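Local coordinates for protein arsenic responsive repressor ArsR (Corynebacterium glutamicum ATCC 13032, PDB 6J0E) that represses transcription until arsenic is present, probably binding operator DNA as a winged-helix dimer and releasing it when As(III) binds, at residues 35-40 with 84-89; 44-49 with 79-84; 58-63 with 72-77. All coordinates share one frame; numbering follows the deposited sequence.

Contact 1. Residues 35-40 with 84-89; sequences FKVLGD and AGFLDR
Phe-86 reaches from the turn after one helix to the last turn of another, and its meeting with Val-37 and Leu-38 illustrates how one ring can use edge and face at once. Followed outward from CB, the side chain first spans the gap: CB and CG lie too far back to touch residues 35-40. With CG anti to the carbonyl carbon (chi1 -63°), the ring is carried toward the helix. Phe-86 CD2 is the first atom to meet it, coming 4.1 Å from Val-37 CG1. One step on, Phe-86 CE2 is the hinge of the contact, 3.7 Å from the same Val-37 CG1 and also close to Leu-38 CG. At the tip, Phe-86 CZ lies 3.7 Å from Leu-38 CG. The two partners approach differently. Val-37 CG1 sits at the rim in the plane of the ring, whereas Leu-38 CD2 rides over one face, 4.2 Å from the centroid of the Phe-86 ring and 21° off the normal, a CH-pi contact displaced toward the rim. Both methyls of Val-37 lie 4.1 Å from Ala-84 CB, so CG1 is shared between the alanine and the ring while CG2 meets the alanine. Phe-105 and Leu-108 also pack on Phe-86, and Leu-38 touches Phe-35 of the second subunit, placing the contact beside the dimer interface. Between Ala-84 and Phe-86 the chain leaves the helix through Gly-85, whose positive phi (97°) closes a Schellman motif. This carries the chain from helix 71-83 toward strand 87-92, the helix-to-wing passage of the winged helix-turn-helix fold of ArsR repressors.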
loop_
_atom_site.group_PDB
_atom_site.type_symbol
_atom_site.label_atom_id
_atom_site.label_comp_id
_atom_site.label_asym_id
_atom_site.label_seq_id
_atom_site.Cartn_x
_atom_site.Cartn_y
_atom_site.Cartn_z
ATOM N N PHE B 35 -3.424 8.025 -2.401
ATOM C CA PHE B 35 -4.326 6.921 -2.321
ATOM C C PHE B 35 -5.717 7.249 -2.957
ATOM O O PHE B 35 -6.359 6.412 -3.560
ATOM C CB PHE B 35 -4.530 6.523 -0.818
ATOM C CG PHE B 35 -3.349 5.872 -0.221
ATOM C CD1 PHE B 35 -2.766 4.829 -0.857
ATOM C CD2 PHE B 35 -2.886 6.241 1.052
ATOM C CE1 PHE B 35 -1.666 4.201 -0.210
ATOM C CE2 PHE B 35 -1.781 5.577 1.709
ATOM C CZ PHE B 35 -1.214 4.590 1.027
ATOM N N LYS B 36 -6.114 8.547 -2.910
ATOM C CA LYS B 36 -7.334 9.024 -3.488
ATOM C C LYS B 36 -7.267 8.881 -5.028
ATOM O O LYS B 36 -8.199 8.317 -5.613
ATOM C CB LYS B 36 -7.574 10.479 -2.967
ATOM C CG LYS B 36 -8.827 11.055 -3.503
ATOM C CD LYS B 36 -9.059 12.370 -2.764
ATOM C CE LYS B 36 -10.506 12.625 -2.649
ATOM N NZ LYS B 36 -11.084 12.687 -4.016
ATOM N N VAL B 37 -6.069 9.158 -5.588
ATOM C CA VAL B 37 -5.813 8.994 -6.971
ATOM C C VAL B 37 -5.960 7.525 -7.364
ATOM O O VAL B 37 -6.477 7.210 -8.378
ATOM C CB VAL B 37 -4.426 9.530 -7.400
ATOM C CG1 VAL B 37 -4.136 9.123 -8.838
ATOM C CG2 VAL B 37 -4.394 11.003 -7.308
ATOM N N LEU B 38 -5.463 6.631 -6.525
ATOM C CA LEU B 38 -5.538 5.230 -6.720
ATOM C C LEU B 38 -6.932 4.631 -6.485
ATOM O O LEU B 38 -7.201 3.520 -6.833
ATOM C CB LEU B 38 -4.532 4.502 -5.831
ATOM C CG LEU B 38 -3.059 4.711 -6.168
ATOM C CD1 LEU B 38 -2.279 3.896 -5.173
ATOM C CD2 LEU B 38 -2.767 4.106 -7.624
ATOM N N GLY B 39 -7.833 5.349 -5.841
ATOM C CA GLY B 39 -9.183 4.820 -5.543
ATOM C C GLY B 39 -10.070 5.013 -6.712
ATOM O O GLY B 39 -11.182 5.347 -6.514
ATOM N N ASP B 40 -9.661 4.630 -7.910
ATOM C CA ASP B 40 -10.519 4.579 -9.079
ATOM C C ASP B 40 -10.209 3.204 -9.755
ATOM O O ASP B 40 -9.088 2.927 -10.075
ATOM C CB ASP B 40 -10.163 5.724 -10.040
ATOM C CG ASP B 40 -10.955 5.653 -11.337
ATOM O OD1 ASP B 40 -10.798 4.753 -12.138
ATOM O OD2 ASP B 40 -11.733 6.513 -11.585
ATOM N N ALA B 84 0.099 12.913 -10.805
ATOM C CA ALA B 84 0.348 12.387 -9.441
ATOM C C ALA B 84 1.724 11.866 -9.232
ATOM O O ALA B 84 2.144 11.590 -8.097
ATOM C CB ALA B 84 -0.730 11.419 -9.053
ATOM N N GLY B 85 2.423 11.554 -10.340
ATOM C CA GLY B 85 3.778 11.045 -10.302
ATOM C C GLY B 85 3.878 9.503 -10.410
ATOM O O GLY B 85 4.983 8.932 -10.262
ATOM N N PHE B 86 2.727 8.779 -10.567
ATOM C CA PHE B 86 2.774 7.372 -10.785
ATOM C C PHE B 86 3.404 6.923 -12.113
ATOM O O PHE B 86 3.870 5.790 -12.240
ATOM C CB PHE B 86 1.395 6.717 -10.658
ATOM C CG PHE B 86 0.786 6.851 -9.247
ATOM C CD1 PHE B 86 1.496 6.332 -8.182
ATOM C CD2 PHE B 86 -0.408 7.474 -9.036
ATOM C CE1 PHE B 86 0.988 6.480 -6.877
ATOM C CE2 PHE B 86 -0.911 7.633 -7.725
ATOM C CZ PHE B 86 -0.254 7.083 -6.710
ATOM N N LEU B 87 3.224 7.845 -13.087
ATOM C CA LEU B 87 3.669 7.566 -14.520
ATOM C C LEU B 87 4.464 8.749 -14.965
ATOM O O LEU B 87 4.327 9.825 -14.434
ATOM C CB LEU B 87 2.539 7.452 -15.526
ATOM C CG LEU B 87 1.455 6.461 -15.127
ATOM C CD1 LEU B 87 0.279 6.617 -16.090
ATOM C CD2 LEU B 87 1.872 5.014 -14.999
ATOM N N ASP B 88 5.237 8.532 -15.999
ATOM C CA ASP B 88 5.710 9.773 -16.686
ATOM C C ASP B 88 5.763 9.406 -18.135
ATOM O O ASP B 88 5.393 8.308 -18.500
ATOM C CB ASP B 88 7.040 10.311 -16.197
ATOM C CG ASP B 88 8.156 9.376 -16.374
ATOM O OD1 ASP B 88 8.052 8.328 -16.976
ATOM O OD2 ASP B 88 9.252 9.761 -15.918
ATOM N N ARG B 89 6.090 10.412 -18.918
ATOM C CA ARG B 89 5.962 10.256 -20.337
ATOM C C ARG B 89 7.387 10.081 -20.910
ATOM O O ARG B 89 8.332 10.779 -20.513
ATOM C CB ARG B 89 5.257 11.470 -20.901
ATOM C CG ARG B 89 3.809 11.658 -20.525
ATOM C CD ARG B 89 3.424 13.127 -20.415
ATOM N NE ARG B 89 3.530 13.817 -21.717
ATOM C CZ ARG B 89 2.563 13.888 -22.654
ATOM N NH1 ARG B 89 1.396 13.304 -22.505
ATOM N NH2 ARG B 89 2.800 14.504 -23.810
#

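Contact 2. Residues 44-49 with 79-84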
loop_
_atom_site.group_PDB
_atom_site.type_symbol
_atom_site.label_atom_id
_atom_site.label_comp_id
_atom_site.label_asym_id
_atom_site.label_seq_id
_atom_site.Cartn_x
_atom_site.Cartn_y
_atom_site.Cartn_z
ATOM N N LEU B 44 -6.565 1.643 -11.574
ATOM C CA LEU B 44 -5.866 0.454 -11.085
ATOM C C LEU B 44 -5.624 -0.550 -12.170
ATOM O O LEU B 44 -4.564 -1.184 -12.204
ATOM C CB LEU B 44 -6.694 -0.241 -9.947
ATOM C CG LEU B 44 -6.596 0.554 -8.676
ATOM C CD1 LEU B 44 -7.179 -0.418 -7.596
ATOM C CD2 LEU B 44 -5.236 0.985 -8.215
ATOM N N ARG B 45 -6.643 -0.763 -12.985
ATOM C CA ARG B 45 -6.465 -1.586 -14.221
ATOM C C ARG B 45 -5.443 -1.098 -15.230
ATOM O O ARG B 45 -4.756 -1.953 -15.832
ATOM C CB ARG B 45 -7.779 -1.825 -14.912
ATOM C CG ARG B 45 -8.734 -2.593 -14.029
ATOM C CD ARG B 45 -9.781 -3.480 -14.747
ATOM N NE ARG B 45 -10.493 -2.738 -15.770
ATOM C CZ ARG B 45 -11.537 -1.935 -15.614
ATOM N NH1 ARG B 45 -12.016 -1.664 -14.444
ATOM N NH2 ARG B 45 -12.072 -1.330 -16.683
ATOM N N ILE B 46 -5.353 0.186 -15.428
ATOM C CA ILE B 46 -4.309 0.721 -16.263
ATOM C C ILE B 46 -3.036 0.303 -15.626
ATOM O O ILE B 46 -2.167 -0.203 -16.343
ATOM C CB ILE B 46 -4.349 2.225 -16.472
ATOM C CG1 ILE B 46 -5.642 2.572 -17.138
ATOM C CG2 ILE B 46 -3.065 2.639 -17.162
ATOM C CD1 ILE B 46 -5.946 4.040 -17.458
ATOM N N LEU B 47 -2.877 0.566 -14.306
ATOM C CA LEU B 47 -1.621 0.089 -13.666
ATOM C C LEU B 47 -1.311 -1.346 -13.850
ATOM O O LEU B 47 -0.129 -1.720 -14.038
ATOM C CB LEU B 47 -1.533 0.470 -12.174
ATOM C CG LEU B 47 -1.521 1.904 -12.072
ATOM C CD1 LEU B 47 -1.564 2.248 -10.584
ATOM C CD2 LEU B 47 -0.213 2.521 -12.654
ATOM N N SER B 48 -2.342 -2.166 -13.715
ATOM C CA SER B 48 -2.268 -3.608 -14.087
ATOM C C SER B 48 -1.841 -3.987 -15.425
ATOM O O SER B 48 -1.075 -4.914 -15.577
ATOM C CB SER B 48 -3.660 -4.245 -13.895
ATOM O OG SER B 48 -3.613 -4.887 -12.673
ATOM N N GLN B 49 -2.452 -3.321 -16.418
ATOM C CA GLN B 49 -2.009 -3.629 -17.804
ATOM C C GLN B 49 -0.508 -3.229 -17.981
ATOM O O GLN B 49 0.221 -3.902 -18.683
ATOM C CB GLN B 49 -2.896 -2.925 -18.824
ATOM C CG GLN B 49 -4.344 -3.373 -18.748
ATOM C CD GLN B 49 -4.608 -4.640 -19.596
ATOM O OE1 GLN B 49 -3.661 -5.186 -20.209
ATOM N NE2 GLN B 49 -5.830 -5.152 -19.546
ATOM N N LYS B 79 -3.454 11.159 -17.658
ATOM C CA LYS B 79 -3.024 12.514 -17.313
ATOM C C LYS B 79 -3.045 12.589 -15.691
ATOM O O LYS B 79 -2.160 13.138 -15.110
ATOM C CB LYS B 79 -3.939 13.528 -18.016
ATOM C CG LYS B 79 -3.574 14.946 -17.702
ATOM C CD LYS B 79 -4.050 15.826 -18.798
ATOM C CE LYS B 79 -3.683 17.245 -18.455
ATOM N NZ LYS B 79 -4.469 17.667 -17.322
ATOM N N LYS B 80 -4.096 12.114 -15.044
ATOM C CA LYS B 80 -4.218 12.216 -13.592
ATOM C C LYS B 80 -3.091 11.389 -12.930
ATOM O O LYS B 80 -2.476 11.874 -12.036
ATOM C CB LYS B 80 -5.591 11.725 -13.159
ATOM C CG LYS B 80 -6.723 12.642 -13.687
ATOM C CD LYS B 80 -6.702 14.049 -13.097
ATOM C CE LYS B 80 -8.029 14.783 -13.551
ATOM N NZ LYS B 80 -7.818 16.157 -13.052
ATOM N N MET B 81 -2.759 10.220 -13.474
ATOM C CA MET B 81 -1.743 9.409 -12.916
ATOM C C MET B 81 -0.318 9.983 -13.103
ATOM O O MET B 81 0.535 9.846 -12.264
ATOM C CB MET B 81 -1.826 7.978 -13.358
ATOM C CG MET B 81 -3.012 7.329 -12.683
ATOM S SD MET B 81 -2.854 5.633 -13.192
ATOM C CE MET B 81 -3.734 5.796 -14.676
ATOM N N THR B 82 -0.121 10.599 -14.261
ATOM C CA THR B 82 1.149 11.301 -14.549
ATOM C C THR B 82 1.270 12.600 -13.613
ATOM O O THR B 82 2.321 12.822 -13.201
ATOM C CB THR B 82 1.190 11.707 -16.000
ATOM O OG1 THR B 82 1.221 10.522 -16.821
ATOM C CG2 THR B 82 2.422 12.509 -16.319
ATOM N N GLU B 83 0.211 13.345 -13.429
ATOM C CA GLU B 83 0.311 14.560 -12.596
ATOM C C GLU B 83 0.638 14.058 -11.168
ATOM O O GLU B 83 1.250 14.771 -10.332
ATOM C CB GLU B 83 -0.964 15.317 -12.691
ATOM C CG GLU B 83 -1.069 16.034 -14.022
ATOM C CD GLU B 83 -2.439 16.423 -14.414
ATOM O OE1 GLU B 83 -2.558 17.144 -15.438
ATOM O OE2 GLU B 83 -3.379 16.194 -13.686
ATOM N N ALA B 84 0.099 12.913 -10.805
ATOM C CA ALA B 84 0.348 12.387 -9.441
ATOM C C ALA B 84 1.724 11.866 -9.232
ATOM O O ALA B 84 2.144 11.590 -8.097
ATOM C CB ALA B 84 -0.730 11.419 -9.053
#
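Met-81 supplies more than half of the surface buried here, and the two residues it meets, Ile-46 and Leu-47, are neighbours in sequence on helix 41-52. The case shows how a flexible thioether can serve two partners with two different atoms. The chain leaves helix 71-83 extended as far as the sulfur, which puts Met-81 SD beside Leu-47, 4.1 Å from Leu-47 CG and equally near its CD2. The bend at the last torsion (chi3 -87°) then turns the terminal methyl aside from the line of the chain and sends CE to Ile-46. There the methyl is met by three carbons of the isoleucine: Ile-46 CD1 and CB each lie 4.0 Å from Met-81 CE, and CG2 is only slightly farther. Ile-46 holds its CG1 branch anti to the carbonyl carbon (chi1 -61°), with CG2 anti to the backbone N, and the methionine methyl lies against both branches. Leu-47 runs past Met-81 in the opposite sense, offering its flank to the sulfur. All three side chains are buried, and the join is wholly apolar. Around it, Leu-87 of strand 87-92 packs against both Leu-47 and Met-81, Leu-38 of helix 28-38 covers Leu-47 from another side, and Ile-46 also packs on Ile-74, His-77 and Leu-78 of helix 71-83 and on Met-67 of helix 60-67.

Contact 3. Residues 58-63 with 72-77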
loop_
_atom_site.group_PDB
_atom_site.type_symbol
_atom_site.label_atom_id
_atom_site.label_comp_id
_atom_site.label_asym_id
_atom_site.label_seq_id
_atom_site.Cartn_x
_atom_site.Cartn_y
_atom_site.Cartn_z
ATOM N N VAL B 58 4.089 2.287 -22.813
ATOM C CA VAL B 58 2.983 1.892 -23.695
ATOM C C VAL B 58 2.298 3.195 -24.186
ATOM O O VAL B 58 2.187 4.157 -23.432
ATOM C CB VAL B 58 2.080 0.927 -22.877
ATOM C CG1 VAL B 58 0.795 0.568 -23.573
ATOM C CG2 VAL B 58 2.849 -0.373 -22.543
ATOM N N SER B 59 1.832 3.223 -25.433
ATOM C CA SER B 59 0.986 4.307 -25.930
ATOM C C SER B 59 -0.491 4.243 -25.501
ATOM O O SER B 59 -1.045 3.195 -25.262
ATOM C CB SER B 59 0.999 4.359 -27.454
ATOM O OG SER B 59 0.336 3.214 -27.919
ATOM N N VAL B 60 -1.122 5.390 -25.492
ATOM C CA VAL B 60 -2.584 5.406 -25.287
ATOM C C VAL B 60 -3.332 4.473 -26.242
ATOM O O VAL B 60 -4.225 3.754 -25.799
ATOM C CB VAL B 60 -3.123 6.803 -25.347
ATOM C CG1 VAL B 60 -4.620 6.810 -25.037
ATOM C CG2 VAL B 60 -2.397 7.635 -24.335
ATOM N N ASN B 61 -2.980 4.440 -27.505
ATOM C CA ASN B 61 -3.624 3.552 -28.529
ATOM C C ASN B 61 -3.556 2.106 -28.141
ATOM O O ASN B 61 -4.533 1.404 -28.251
ATOM C CB ASN B 61 -3.012 3.632 -29.902
ATOM C CG ASN B 61 -3.683 4.627 -30.727
ATOM O OD1 ASN B 61 -4.215 5.600 -30.187
ATOM N ND2 ASN B 61 -3.663 4.429 -32.036
ATOM N N GLU B 62 -2.420 1.691 -27.613
ATOM C CA GLU B 62 -2.267 0.311 -27.218
ATOM C C GLU B 62 -3.155 0.016 -25.980
ATOM O O GLU B 62 -3.804 -1.046 -25.870
ATOM C CB GLU B 62 -0.796 0.031 -26.959
ATOM C CG GLU B 62 -0.500 -1.423 -26.553
ATOM C CD GLU B 62 1.007 -1.798 -26.356
ATOM O OE1 GLU B 62 1.961 -1.017 -26.621
ATOM O OE2 GLU B 62 1.234 -2.937 -25.871
ATOM N N LEU B 63 -3.255 0.977 -25.072
ATOM C CA LEU B 63 -4.011 0.689 -23.859
ATOM C C LEU B 63 -5.521 0.712 -24.204
ATOM O O LEU B 63 -6.304 0.012 -23.587
ATOM C CB LEU B 63 -3.783 1.756 -22.666
ATOM C CG LEU B 63 -2.468 1.561 -21.903
ATOM C CD1 LEU B 63 -2.251 2.909 -21.176
ATOM C CD2 LEU B 63 -2.638 0.289 -21.052
ATOM N N PRO B 72 -10.415 9.190 -25.208
ATOM C CA PRO B 72 -10.556 10.281 -24.149
ATOM C C PRO B 72 -10.579 9.711 -22.674
ATOM O O PRO B 72 -10.079 10.361 -21.726
ATOM C CB PRO B 72 -11.882 11.014 -24.572
ATOM C CG PRO B 72 -11.902 10.710 -26.057
ATOM C CD PRO B 72 -11.517 9.257 -26.159
ATOM N N THR B 73 -11.142 8.522 -22.478
ATOM C CA THR B 73 -11.187 7.979 -21.119
ATOM C C THR B 73 -9.802 7.660 -20.620
ATOM O O THR B 73 -9.408 8.100 -19.479
ATOM C CB THR B 73 -12.072 6.737 -21.027
ATOM O OG1 THR B 73 -13.384 7.220 -21.117
ATOM C CG2 THR B 73 -12.053 6.094 -19.731
ATOM N N ILE B 74 -9.087 6.837 -21.402
ATOM C CA ILE B 74 -7.762 6.450 -20.984
ATOM C C ILE B 74 -6.834 7.666 -20.896
ATOM O O ILE B 74 -6.025 7.794 -19.996
ATOM C CB ILE B 74 -7.111 5.486 -21.978
ATOM C CG1 ILE B 74 -7.880 4.129 -22.046
ATOM C CG2 ILE B 74 -5.677 5.167 -21.606
ATOM C CD1 ILE B 74 -7.878 3.250 -20.845
ATOM N N SER B 75 -6.917 8.579 -21.874
ATOM C CA SER B 75 -6.074 9.749 -21.824
ATOM C C SER B 75 -6.343 10.561 -20.537
ATOM O O SER B 75 -5.408 11.096 -20.016
ATOM C CB SER B 75 -6.239 10.682 -23.020
ATOM O OG SER B 75 -5.570 10.099 -24.081
ATOM N N HIS B 76 -7.599 10.633 -20.079
ATOM C CA HIS B 76 -7.927 11.434 -18.874
ATOM C C HIS B 76 -7.162 10.790 -17.661
ATOM O O HIS B 76 -6.550 11.450 -16.826
ATOM C CB HIS B 76 -9.419 11.418 -18.630
ATOM C CG HIS B 76 -9.817 11.935 -17.287
ATOM N ND1 HIS B 76 -10.046 13.277 -17.087
ATOM C CD2 HIS B 76 -10.094 11.311 -16.127
ATOM C CE1 HIS B 76 -10.416 13.468 -15.832
ATOM N NE2 HIS B 76 -10.481 12.281 -15.239
ATOM N N HIS B 77 -7.261 9.482 -17.595
ATOM C CA HIS B 77 -6.728 8.680 -16.459
ATOM C C HIS B 77 -5.214 8.773 -16.489
ATOM O O HIS B 77 -4.602 8.910 -15.445
ATOM C CB HIS B 77 -7.228 7.293 -16.460
ATOM C CG HIS B 77 -8.656 7.166 -16.011
ATOM N ND1 HIS B 77 -9.107 7.693 -14.814
ATOM C CD2 HIS B 77 -9.726 6.567 -16.586
ATOM C CE1 HIS B 77 -10.416 7.522 -14.736
ATOM N NE2 HIS B 77 -10.795 6.754 -15.747
#
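Val-60 and Leu-63, one turn apart on helix 60-67, pack on Ile-74 and Ser-75 of helix 71-83, an example of two helices held together by a few branched side chains. The apolar contacts centre on Ile-74 CG2. This methyl of Ile-74 is 3.9 Å from Val-60 CG1 and 4.0 Å from Leu-63 CB, with Leu-63 CD1 close behind. It points this way because CG2 stands anti to the backbone N while the longer branch leaves in another direction (chi1 -65°). The isoleucine and Val-60 slide past each other, but Leu-63 crosses Ile-74 nearly at right angles. A second kind of contact sets carbon against oxygen: Val-60 CG1 lies 3.6 Å from Ser-75 OG, and CG2 of the same valine is a little farther from that oxygen. This is van der Waals packing, for the hydroxyl has its polar partner in Gln-71 NE2, one turn earlier on its own helix. Another polar bond lies within residues 58-63. Ser-59 is the N-cap of helix 60-67, its OG accepting from Glu-62 N at 3.2 Å with an angle of 155° at the hydrogen. That cap fixes the helix start immediately before Val-60. In the helix-turn-helix of this family, helix 71-83 is the presumed recognition helix. The chemistry implies a division of labour: apolar branches join the two helices, while the polar bonds of Ser-59 OG and Ser-75 OG are made locally, to Glu-62 N and Gln-71 NE2, and not across the join.

In the fold
From the N terminus the chain runs through helix 28-38 into the first half of contact 1, whose partner arrives only after helix 71-83, so this contact closes the longest loop. Contact 2 opens on the next helix, 41-52, and closes within that loop. Contact 3 is nested inside contact 2, its two segments separated by eight residues, the rest of helix 60-67 and the turn into helix 71-83. The three are thus concentric, with none crossing. Helix 71-83 serves contacts 2 and 3 directly, and the segments of contacts 1 and 2 share Ala-84, which packs in contact 1. Gln-49 packing on Leu-63 links contacts 2 and 3. Together they tie the dimer-facing helices to the helix-turn-helix and wing.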